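Long-range contact in isomaltodextranase (Arthrobacter globiformis, PDB 5AWO), which hydrolyses the (1->6)-alpha-glucosidic linkages of dextran-like polysaccharides, removing successive isomaltose units from the non-reducing ends of the chains: residues P388-L400 with A408-I422. Numbering follows the deposited sequence. Where two conformers were deposited one is given.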
loop_
_atom_site.group_PDB
_atom_site.type_symbol
_atom_site.label_atom_id
_atom_site.label_comp_id
_atom_site.label_asym_id
_atom_site.label_seq_id
_atom_site.Cartn_x
_atom_site.Cartn_y
_atom_site.Cartn_z
ATOM N N PRO A 388 -16.012 12.080 -8.862
ATOM C CA PRO A 388 -15.900 10.647 -9.124
ATOM C C PRO A 388 -15.739 10.258 -10.582
ATOM O O PRO A 388 -15.402 9.119 -10.884
ATOM C CB PRO A 388 -17.201 10.059 -8.571
ATOM C CG PRO A 388 -18.094 11.188 -8.230
ATOM C CD PRO A 388 -17.326 12.468 -8.314
ATOM N N GLY A 389 -15.945 11.194 -11.504
ATOM C CA GLY A 389 -15.659 10.920 -12.905
ATOM C C GLY A 389 -14.199 10.908 -13.283
ATOM O O GLY A 389 -13.847 10.508 -14.388
ATOM N N SER A 390 -13.320 11.351 -12.371
ATOM C CA SER A 390 -11.938 11.600 -12.751
ATOM C C SER A 390 -11.114 10.342 -12.905
ATOM O O SER A 390 -10.015 10.379 -13.467
ATOM C CB SER A 390 -11.266 12.495 -11.730
ATOM O OG SER A 390 -11.051 11.797 -10.500
ATOM N N ARG A 391 -11.620 9.206 -12.388
ATOM C CA ARG A 391 -10.924 7.927 -12.448
ATOM C C ARG A 391 -11.979 6.831 -12.572
ATOM O O ARG A 391 -13.103 6.992 -12.111
ATOM C CB ARG A 391 -10.046 7.691 -11.198
ATOM C CG ARG A 391 -9.076 8.824 -10.899
ATOM C CD ARG A 391 -8.400 8.651 -9.552
ATOM N NE ARG A 391 -7.718 9.881 -9.168
ATOM C CZ ARG A 391 -7.096 10.090 -8.025
ATOM N NH1 ARG A 391 -7.083 9.153 -7.079
ATOM N NH2 ARG A 391 -6.472 11.251 -7.816
ATOM N N ASP A 392 -11.595 5.734 -13.238
ATOM C CA ASP A 392 -12.535 4.636 -13.517
ATOM C C ASP A 392 -12.303 3.497 -12.527
ATOM O O ASP A 392 -11.327 2.777 -12.625
ATOM C CB ASP A 392 -12.328 4.154 -14.944
ATOM C CG ASP A 392 -13.453 3.279 -15.436
ATOM O OD1 ASP A 392 -14.113 2.607 -14.596
ATOM O OD2 ASP A 392 -13.690 3.242 -16.670
ATOM N N THR A 393 -13.261 3.319 -11.613
ATOM C CA THR A 393 -13.170 2.263 -10.608
ATOM C C THR A 393 -13.182 0.852 -11.204
ATOM O O THR A 393 -12.778 -0.079 -10.516
ATOM C CB THR A 393 -14.312 2.318 -9.561
ATOM O OG1 THR A 393 -15.574 2.033 -10.193
ATOM C CG2 THR A 393 -14.358 3.643 -8.845
ATOM N N GLU A 394 -13.612 0.692 -12.462
ATOM C CA GLU A 394 -13.875 -0.604 -13.047
ATOM C C GLU A 394 -12.836 -1.085 -14.058
ATOM O O GLU A 394 -12.966 -2.162 -14.595
ATOM C CB GLU A 394 -15.252 -0.597 -13.682
ATOM C CG GLU A 394 -16.374 -0.466 -12.669
ATOM C CD GLU A 394 -17.705 -0.388 -13.347
ATOM O OE1 GLU A 394 -17.960 0.569 -14.124
ATOM O OE2 GLU A 394 -18.545 -1.304 -13.107
ATOM N N ARG A 395 -11.811 -0.274 -14.336
ATOM C CA ARG A 395 -10.750 -0.671 -15.258
ATOM C C ARG A 395 -9.408 -0.278 -14.665
ATOM O O ARG A 395 -9.153 0.931 -14.425
ATOM C CB ARG A 395 -10.945 0.001 -16.623
ATOM C CG ARG A 395 -12.218 -0.461 -17.314
ATOM C CD ARG A 395 -12.358 0.098 -18.729
ATOM N NE ARG A 395 -12.641 1.525 -18.651
ATOM C CZ ARG A 395 -12.422 2.414 -19.614
ATOM N NH1 ARG A 395 -11.890 2.068 -20.787
ATOM N NH2 ARG A 395 -12.758 3.675 -19.395
ATOM N N TRP A 396 -8.560 -1.272 -14.466
ATOM C CA TRP A 396 -7.277 -1.125 -13.747
ATOM C C TRP A 396 -6.130 -1.682 -14.574
ATOM O O TRP A 396 -6.295 -2.683 -15.270
ATOM C CB TRP A 396 -7.332 -1.904 -12.426
ATOM C CG TRP A 396 -8.146 -1.204 -11.380
ATOM C CD1 TRP A 396 -9.503 -1.087 -11.320
ATOM C CD2 TRP A 396 -7.626 -0.494 -10.260
ATOM N NE1 TRP A 396 -9.859 -0.337 -10.230
ATOM C CE2 TRP A 396 -8.722 0.056 -9.572
ATOM C CE3 TRP A 396 -6.336 -0.244 -9.792
ATOM C CZ2 TRP A 396 -8.558 0.832 -8.423
ATOM C CZ3 TRP A 396 -6.176 0.517 -8.661
ATOM C CH2 TRP A 396 -7.282 1.051 -7.990
ATOM N N ALA A 397 -4.977 -1.028 -14.500
ATOM C CA ALA A 397 -3.769 -1.588 -15.110
ATOM C C ALA A 397 -2.546 -1.156 -14.340
ATOM O O ALA A 397 -2.509 -0.061 -13.774
ATOM C CB ALA A 397 -3.618 -1.149 -16.561
ATOM N N GLY A 398 -1.561 -2.043 -14.297
ATOM C CA GLY A 398 -0.268 -1.701 -13.762
ATOM C C GLY A 398 0.810 -2.456 -14.492
ATOM O O GLY A 398 0.570 -3.507 -15.076
ATOM N N GLN A 399 2.036 -1.915 -14.414
ATOM C CA GLN A 399 3.160 -2.481 -15.125
ATOM C C GLN A 399 4.107 -3.133 -14.187
ATOM O O GLN A 399 4.398 -2.606 -13.100
ATOM C CB GLN A 399 3.893 -1.385 -15.892
ATOM C CG GLN A 399 4.904 -1.922 -16.880
ATOM C CD GLN A 399 5.362 -0.850 -17.866
ATOM O OE1 GLN A 399 5.295 0.371 -17.605
ATOM N NE2 GLN A 399 5.791 -1.313 -19.040
ATOM N N LEU A 400 4.625 -4.285 -14.587
ATOM C CA LEU A 400 5.619 -4.990 -13.841
ATOM C C LEU A 400 7.026 -4.513 -14.243
ATOM O O LEU A 400 7.194 -3.972 -15.341
ATOM C CB LEU A 400 5.497 -6.503 -14.064
ATOM C CG LEU A 400 4.266 -7.282 -13.542
ATOM C CD1 LEU A 400 4.055 -6.958 -12.079
ATOM C CD2 LEU A 400 3.008 -7.011 -14.322
ATOM N N ALA A 408 -7.019 -5.486 -15.283
ATOM C CA ALA A 408 -8.236 -6.042 -14.638
ATOM C C ALA A 408 -9.457 -5.223 -14.992
ATOM O O ALA A 408 -9.427 -3.997 -15.010
ATOM C CB ALA A 408 -8.037 -6.112 -13.140
ATOM N N LEU A 409 -10.540 -5.937 -15.333
ATOM C CA LEU A 409 -11.771 -5.342 -15.802
ATOM C C LEU A 409 -12.903 -5.827 -14.877
ATOM O O LEU A 409 -12.945 -7.015 -14.544
ATOM C CB LEU A 409 -12.060 -5.768 -17.226
ATOM C CG LEU A 409 -10.957 -5.540 -18.253
ATOM C CD1 LEU A 409 -11.296 -6.200 -19.575
ATOM C CD2 LEU A 409 -10.660 -4.077 -18.471
ATOM N N PHE A 410 -13.782 -4.896 -14.466
ATOM C CA PHE A 410 -14.799 -5.177 -13.456
ATOM C C PHE A 410 -16.151 -4.687 -13.936
ATOM O O PHE A 410 -16.245 -3.671 -14.594
ATOM C CB PHE A 410 -14.453 -4.468 -12.138
ATOM C CG PHE A 410 -13.161 -4.906 -11.534
ATOM C CD1 PHE A 410 -13.111 -5.968 -10.653
ATOM C CD2 PHE A 410 -11.988 -4.227 -11.821
ATOM C CE1 PHE A 410 -11.914 -6.415 -10.127
ATOM C CE2 PHE A 410 -10.803 -4.631 -11.242
ATOM C CZ PHE A 410 -10.754 -5.719 -10.398
ATOM N N ASN A 411 -17.199 -5.399 -13.536
ATOM C CA ASN A 411 -18.586 -4.944 -13.730
ATOM C C ASN A 411 -19.324 -4.864 -12.416
ATOM O O ASN A 411 -19.798 -5.878 -11.903
ATOM C CB ASN A 411 -19.348 -5.823 -14.713
ATOM C CG ASN A 411 -20.783 -5.366 -14.888
ATOM O OD1 ASN A 411 -21.138 -4.239 -14.511
ATOM N ND2 ASN A 411 -21.605 -6.204 -15.474
ATOM N N ARG A 412 -19.451 -3.634 -11.907
ATOM C CA ARG A 412 -20.118 -3.378 -10.638
ATOM C C ARG A 412 -21.640 -3.217 -10.758
ATOM O O ARG A 412 -22.321 -3.014 -9.734
ATOM C CB ARG A 412 -19.471 -2.175 -9.966
ATOM C CG ARG A 412 -18.000 -2.358 -9.636
ATOM C CD ARG A 412 -17.347 -1.090 -9.128
ATOM N NE ARG A 412 -17.919 -0.696 -7.841
ATOM C CZ ARG A 412 -18.009 0.541 -7.392
ATOM N NH1 ARG A 412 -17.500 1.566 -8.069
ATOM N NH2 ARG A 412 -18.650 0.745 -6.253
ATOM N N SER A 413 -22.214 -3.325 -11.962
ATOM C CA SER A 413 -23.661 -3.325 -12.070
ATOM C C SER A 413 -24.230 -4.539 -11.328
ATOM O O SER A 413 -23.662 -5.647 -11.379
ATOM C CB SER A 413 -24.094 -3.416 -13.524
ATOM O OG SER A 413 -25.517 -3.505 -13.620
ATOM N N ASP A 414 -25.380 -4.367 -10.663
ATOM C CA ASP A 414 -26.050 -5.500 -10.045
ATOM C C ASP A 414 -26.922 -6.291 -11.030
ATOM O O ASP A 414 -27.317 -7.410 -10.751
ATOM C CB ASP A 414 -26.839 -5.014 -8.828
ATOM C CG ASP A 414 -26.009 -4.078 -7.954
ATOM O OD1 ASP A 414 -24.891 -4.455 -7.528
ATOM O OD2 ASP A 414 -26.446 -2.931 -7.706
ATOM N N THR A 415 -27.180 -5.733 -12.198
ATOM C CA THR A 415 -28.176 -6.353 -13.099
ATOM C C THR A 415 -27.733 -6.535 -14.548
ATOM O O THR A 415 -28.082 -7.541 -15.211
ATOM C CB THR A 415 -29.431 -5.503 -13.051
ATOM O OG1 THR A 415 -29.860 -5.415 -11.696
ATOM C CG2 THR A 415 -30.575 -6.118 -13.873
ATOM N N GLU A 416 -26.951 -5.602 -15.066
ATOM C CA GLU A 416 -26.652 -5.609 -16.479
ATOM C C GLU A 416 -25.326 -6.267 -16.777
ATOM O O GLU A 416 -24.394 -6.170 -15.992
ATOM C CB GLU A 416 -26.578 -4.184 -17.019
ATOM C CG GLU A 416 -27.827 -3.360 -16.790
ATOM C CD GLU A 416 -29.075 -3.990 -17.353
ATOM O OE1 GLU A 416 -29.043 -4.554 -18.472
ATOM O OE2 GLU A 416 -30.119 -3.902 -16.684
ATOM N N THR A 417 -25.247 -6.912 -17.932
ATOM C CA THR A 417 -23.985 -7.357 -18.500
ATOM C C THR A 417 -23.353 -6.182 -19.229
ATOM O O THR A 417 -24.046 -5.455 -19.952
ATOM C CB THR A 417 -24.244 -8.567 -19.420
ATOM O OG1 THR A 417 -24.712 -9.645 -18.597
ATOM C CG2 THR A 417 -22.993 -8.985 -20.151
ATOM N N VAL A 418 -22.080 -5.905 -18.959
ATOM C CA VAL A 418 -21.423 -4.699 -19.453
ATOM C C VAL A 418 -20.051 -5.055 -20.017
ATOM O O VAL A 418 -19.290 -5.825 -19.409
ATOM C CB VAL A 418 -21.259 -3.666 -18.312
ATOM C CG1 VAL A 418 -20.518 -2.420 -18.780
ATOM C CG2 VAL A 418 -22.615 -3.310 -17.721
ATOM N N THR A 419 -19.745 -4.496 -21.178
ATOM C CA THR A 419 -18.468 -4.682 -21.817
ATOM C C THR A 419 -17.468 -3.659 -21.267
ATOM O O THR A 419 -17.778 -2.457 -21.205
ATOM C CB THR A 419 -18.576 -4.536 -23.337
ATOM O OG1 THR A 419 -19.408 -5.589 -23.821
ATOM C CG2 THR A 419 -17.182 -4.583 -24.008
ATOM N N LYS A 420 -16.292 -4.137 -20.888
ATOM C CA LYS A 420 -15.194 -3.300 -20.454
ATOM C C LYS A 420 -13.978 -3.600 -21.303
ATOM O O LYS A 420 -13.721 -4.767 -21.621
ATOM C CB LYS A 420 -14.849 -3.582 -18.985
ATOM C CG LYS A 420 -15.975 -3.318 -17.996
ATOM C CD LYS A 420 -16.347 -1.849 -17.922
ATOM C CE LYS A 420 -17.390 -1.585 -16.852
ATOM N NZ LYS A 420 -17.898 -0.181 -16.858
ATOM N N THR A 421 -13.208 -2.557 -21.621
ATOM C CA THR A 421 -12.072 -2.687 -22.541
ATOM C C THR A 421 -10.941 -1.767 -22.105
ATOM O O THR A 421 -11.185 -0.626 -21.677
ATOM C CB THR A 421 -12.496 -2.325 -23.974
ATOM O OG1 THR A 421 -13.500 -3.241 -24.424
ATOM C CG2 THR A 421 -11.337 -2.359 -24.930
ATOM N N ILE A 422 -9.725 -2.280 -22.209
ATOM C CA ILE A 422 -8.516 -1.478 -22.094
ATOM C C ILE A 422 -7.743 -1.631 -23.406
ATOM O O ILE A 422 -7.383 -2.734 -23.813
ATOM C CB ILE A 422 -7.665 -1.882 -20.868
ATOM C CG1 ILE A 422 -8.270 -1.264 -19.593
ATOM C CG2 ILE A 422 -6.207 -1.431 -21.000
ATOM C CD1 ILE A 422 -8.123 0.227 -19.500
HETATM O O HOH W 1 -15.731 1.502 -17.309
HETATM O O HOH W 2 -20.353 -1.625 -15.136
#
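W396 and A408 form an antiparallel hydrogen-bonded pair in the hairpin of strands 395-399 and 405-410, W396 N to A408 O and A408 N to W396 O both 2.9 Å, and F410 N bonds to E394 O. From the type I turn D392-R395, E394 reaches across to the loop after F410 and to strand 418-422: OE2 takes R412 N of the loop at 2.8 Å, nearly straight (170°), while OE1 meets K420 NZ of the strand at 2.8 Å from above the carboxylate plane in a salt bridge. R412 NH1 reaches T393 OG1 at 2.9 Å; its NE and NH2 bond S279 and Q283 of the catalytic barrel. R395, bent at chi3 (-71°), turns its guanidinium edge to strand 418-422, NH1 meeting T421 O at 2.9 Å, while NE and NH2 both grip D392 OD2. With an alanine here, D392 OD2 would probably lose its salt-bridge mate and T421 O this donor. On the face bearing W396, its CD1 lies 3.8 Å from F410 CE2, the ring planes nearly perpendicular. A water joins D392 OD2 to K420 NZ. Main-chain bonds thus hold the hairpin together, while the E394-K420 salt bridge, R395 NH1 on T421 O and this water tie it to strand 418-422 within the beta sandwich that follows the barrel.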